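Local coordinates for protein possible prolidase (PDB 2P9B) that probably hydrolyses carbon-nitrogen bonds as a member of the amidohydrolase family, with the precise substrate unsettled, at residues 288-300 / 339-351. Residues are numbered along the deposited sequence; the frame is centred on the assembly and turned at random.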
# COMPACT_ATOMS: atom_id res chain seq x y z
N TYR A 288 16.30 -7.74 3.53
CA TYR A 288 16.12 -6.37 4.01
C TYR A 288 14.67 -6.18 4.44
O TYR A 288 13.80 -6.95 4.05
CB TYR A 288 16.45 -5.37 2.89
CG TYR A 288 15.37 -5.23 1.85
CD1 TYR A 288 14.37 -4.27 1.97
CD2 TYR A 288 15.33 -6.08 0.74
CE1 TYR A 288 13.36 -4.15 1.02
CE2 TYR A 288 14.32 -5.97 -0.21
CZ TYR A 288 13.34 -5.01 -0.06
OH TYR A 288 12.33 -4.91 -1.00
N SER A 289 14.43 -5.16 5.26
CA SER A 289 13.09 -4.87 5.72
C SER A 289 12.74 -3.47 5.24
O SER A 289 13.63 -2.65 5.02
CB SER A 289 13.01 -4.95 7.25
OG SER A 289 13.18 -6.29 7.68
N ALA A 290 11.46 -3.20 5.06
CA ALA A 290 11.03 -1.89 4.60
C ALA A 290 10.09 -1.27 5.63
O ALA A 290 9.52 -1.98 6.46
CB ALA A 290 10.32 -2.01 3.25
N LEU A 291 9.93 0.04 5.56
CA LEU A 291 9.05 0.76 6.47
C LEU A 291 7.84 1.32 5.72
O LEU A 291 7.99 1.89 4.65
CB LEU A 291 9.82 1.92 7.12
CG LEU A 291 9.00 2.87 8.00
CD1 LEU A 291 8.51 2.14 9.24
CD2 LEU A 291 9.87 4.05 8.40
N ILE A 292 6.65 1.13 6.29
CA ILE A 292 5.41 1.66 5.70
C ILE A 292 4.83 2.55 6.81
O ILE A 292 4.01 2.10 7.60
CB ILE A 292 4.38 0.54 5.37
CG1 ILE A 292 5.06 -0.59 4.57
CG2 ILE A 292 3.24 1.11 4.51
CD1 ILE A 292 5.54 -0.17 3.21
N PRO A 293 5.25 3.83 6.87
CA PRO A 293 4.77 4.77 7.89
C PRO A 293 3.27 4.87 8.14
O PRO A 293 2.84 5.04 9.28
CB PRO A 293 5.36 6.10 7.44
CG PRO A 293 6.61 5.70 6.71
CD PRO A 293 6.12 4.52 5.90
N THR A 294 2.48 4.76 7.08
CA THR A 294 1.02 4.88 7.19
C THR A 294 0.64 6.12 8.00
O THR A 294 -0.18 6.05 8.92
CB THR A 294 0.39 3.62 7.85
OG1 THR A 294 0.70 3.60 9.25
CG2 THR A 294 0.95 2.36 7.22
N LEU A 295 1.23 7.25 7.64
CA LEU A 295 0.95 8.50 8.33
C LEU A 295 -0.53 8.86 8.29
O LEU A 295 -1.06 9.45 9.23
CB LEU A 295 1.77 9.64 7.73
CG LEU A 295 3.29 9.45 7.83
CD1 LEU A 295 4.00 10.66 7.25
CD2 LEU A 295 3.70 9.24 9.28
N SER A 296 -1.20 8.49 7.21
CA SER A 296 -2.63 8.75 7.06
C SER A 296 -3.47 8.15 8.19
O SER A 296 -4.55 8.65 8.50
CB SER A 296 -3.14 8.18 5.74
OG SER A 296 -2.65 8.90 4.63
N ALA A 297 -2.98 7.08 8.80
CA ALA A 297 -3.73 6.43 9.87
C ALA A 297 -3.53 7.05 11.25
O ALA A 297 -4.44 7.02 12.08
CB ALA A 297 -3.39 4.94 9.92
N GLY A 298 -2.37 7.63 11.49
CA GLY A 298 -2.13 8.21 12.80
C GLY A 298 -2.46 9.68 12.98
O GLY A 298 -3.02 10.08 14.01
N LEU A 299 -2.12 10.49 11.98
CA LEU A 299 -2.35 11.93 12.06
C LEU A 299 -3.77 12.40 12.36
O LEU A 299 -3.94 13.38 13.08
CB LEU A 299 -1.83 12.60 10.79
CG LEU A 299 -0.31 12.71 10.74
CD1 LEU A 299 0.14 13.20 9.37
CD2 LEU A 299 0.17 13.66 11.83
N PRO A 300 -4.79 11.74 11.80
CA PRO A 300 -6.16 12.19 12.08
C PRO A 300 -6.48 12.23 13.58
O PRO A 300 -7.15 13.15 14.05
CB PRO A 300 -7.02 11.16 11.35
CG PRO A 300 -6.16 10.81 10.17
CD PRO A 300 -4.79 10.67 10.78
N MSE A 339 14.27 1.57 2.58
CA MSE A 339 13.16 1.28 1.69
C MSE A 339 11.89 1.72 2.42
O MSE A 339 11.55 1.17 3.47
CB MSE A 339 13.11 -0.22 1.40
CG MSE A 339 14.20 -0.71 0.42
SE MSE A 339 14.12 -0.05 -1.33
CE MSE A 339 12.75 -1.20 -1.98
N ILE A 340 11.22 2.73 1.88
CA ILE A 340 10.01 3.26 2.49
C ILE A 340 8.86 3.24 1.50
O ILE A 340 8.97 3.80 0.42
CB ILE A 340 10.22 4.72 2.95
CG1 ILE A 340 11.44 4.79 3.88
CG2 ILE A 340 8.96 5.25 3.62
CD1 ILE A 340 11.85 6.19 4.27
N GLY A 341 7.76 2.62 1.89
CA GLY A 341 6.62 2.53 1.00
C GLY A 341 5.44 3.40 1.38
O GLY A 341 5.49 4.17 2.33
N VAL A 342 4.37 3.25 0.60
CA VAL A 342 3.15 4.01 0.81
C VAL A 342 2.00 3.05 1.14
O VAL A 342 1.67 2.16 0.36
CB VAL A 342 2.79 4.83 -0.45
CG1 VAL A 342 1.36 5.33 -0.38
CG2 VAL A 342 3.76 6.00 -0.60
N GLY A 343 1.42 3.25 2.32
CA GLY A 343 0.30 2.44 2.77
C GLY A 343 -0.50 3.39 3.63
O GLY A 343 0.07 4.35 4.14
N THR A 344 -1.80 3.15 3.81
CA THR A 344 -2.58 4.09 4.60
C THR A 344 -3.48 3.51 5.69
O THR A 344 -4.01 4.27 6.50
CB THR A 344 -3.48 4.94 3.70
OG1 THR A 344 -4.43 4.10 3.04
CG2 THR A 344 -2.64 5.68 2.67
N ASP A 345 -3.66 2.20 5.69
CA ASP A 345 -4.53 1.52 6.65
C ASP A 345 -5.99 1.89 6.36
O ASP A 345 -6.72 2.33 7.25
CB ASP A 345 -4.17 1.91 8.09
CG ASP A 345 -4.51 0.82 9.10
OD1 ASP A 345 -5.28 -0.09 8.75
OD2 ASP A 345 -4.00 0.88 10.24
N THR A 346 -6.42 1.72 5.11
CA THR A 346 -7.79 2.06 4.73
C THR A 346 -8.80 1.27 5.56
O THR A 346 -8.49 0.21 6.10
CB THR A 346 -8.05 1.76 3.23
OG1 THR A 346 -7.99 0.36 3.00
CG2 THR A 346 -7.02 2.47 2.36
N GLY A 347 -10.03 1.78 5.64
CA GLY A 347 -11.05 1.10 6.41
C GLY A 347 -11.24 1.75 7.76
O GLY A 347 -12.28 1.57 8.40
N MSE A 348 -10.24 2.51 8.19
CA MSE A 348 -10.32 3.23 9.46
C MSE A 348 -11.32 4.36 9.25
O MSE A 348 -11.48 4.85 8.14
CB MSE A 348 -8.95 3.81 9.86
CG MSE A 348 -7.83 2.79 10.05
SE MSE A 348 -8.07 1.54 11.53
CE MSE A 348 -8.74 -0.01 10.56
N THR A 349 -12.00 4.76 10.32
CA THR A 349 -12.99 5.82 10.23
C THR A 349 -12.50 7.05 9.47
O THR A 349 -13.24 7.61 8.65
CB THR A 349 -13.46 6.27 11.63
OG1 THR A 349 -14.02 5.15 12.33
CG2 THR A 349 -14.52 7.36 11.51
N PHE A 350 -11.27 7.46 9.72
CA PHE A 350 -10.73 8.64 9.05
C PHE A 350 -9.70 8.39 7.96
O PHE A 350 -8.89 9.26 7.65
CB PHE A 350 -10.17 9.61 10.10
CG PHE A 350 -11.22 10.16 11.03
CD1 PHE A 350 -12.17 11.07 10.57
CD2 PHE A 350 -11.29 9.74 12.35
CE1 PHE A 350 -13.17 11.55 11.41
CE2 PHE A 350 -12.29 10.21 13.20
CZ PHE A 350 -13.23 11.12 12.73
N VAL A 351 -9.72 7.19 7.38
CA VAL A 351 -8.81 6.86 6.29
C VAL A 351 -9.65 6.31 5.14
O VAL A 351 -9.90 5.11 5.05
CB VAL A 351 -7.77 5.80 6.68
CG1 VAL A 351 -6.75 5.62 5.55
CG2 VAL A 351 -7.06 6.20 7.98
O HOH W 1 15.46 -0.63 4.09
O HOH W 2 3.11 4.97 4.10
O HOH W 3 -6.32 10.19 6.95
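In the amidohydrolase barrel, strand 290-292 is joined to the extended segment 339-343 by one parallel bridge, Leu291 with Ile340. Leu291 N donates to Met339 O (2.9 Å, 168° at the hydrogen), and Gly341 N returns a bond to Leu291 O. Beyond Gly341 the two backbones part and a water fills in, accepting from Thr294 N and Gly343 N. Ile292 explains both glycines: its CD1 lies 3.7 Å from Gly341 CA and its CG2 3.6 Å from Gly343 N, where a beta carbon would clash. On the other flank Pro293 CD meets Ile340 CG2 at 3.7 Å, the two side chains crossing at about a right angle. Thr294 CA approaches Gly343 O at 3.2 Å in a CA-H...O contact. Its chi1 of 72° sets OG1 between backbone N and carbonyl carbon, donating from above the Pro293 carbonyl plane to Pro293 O (2.6 Å), and CG2 anti to the carbonyl carbon, against Gly343 O. A glycine here, without OG1 and CG2, would probably leave Pro293 O without its hydroxyl partner and the backbone freer to leave its left-handed conformation. Farther on, Ala297 CB abuts Asp345 CB at 3.6 Å. Asp345 lies with His77 and His79 around a possible vacant metal site, consistent with the strand-end aspartate of metal-dependent amidohydrolase TIM barrels.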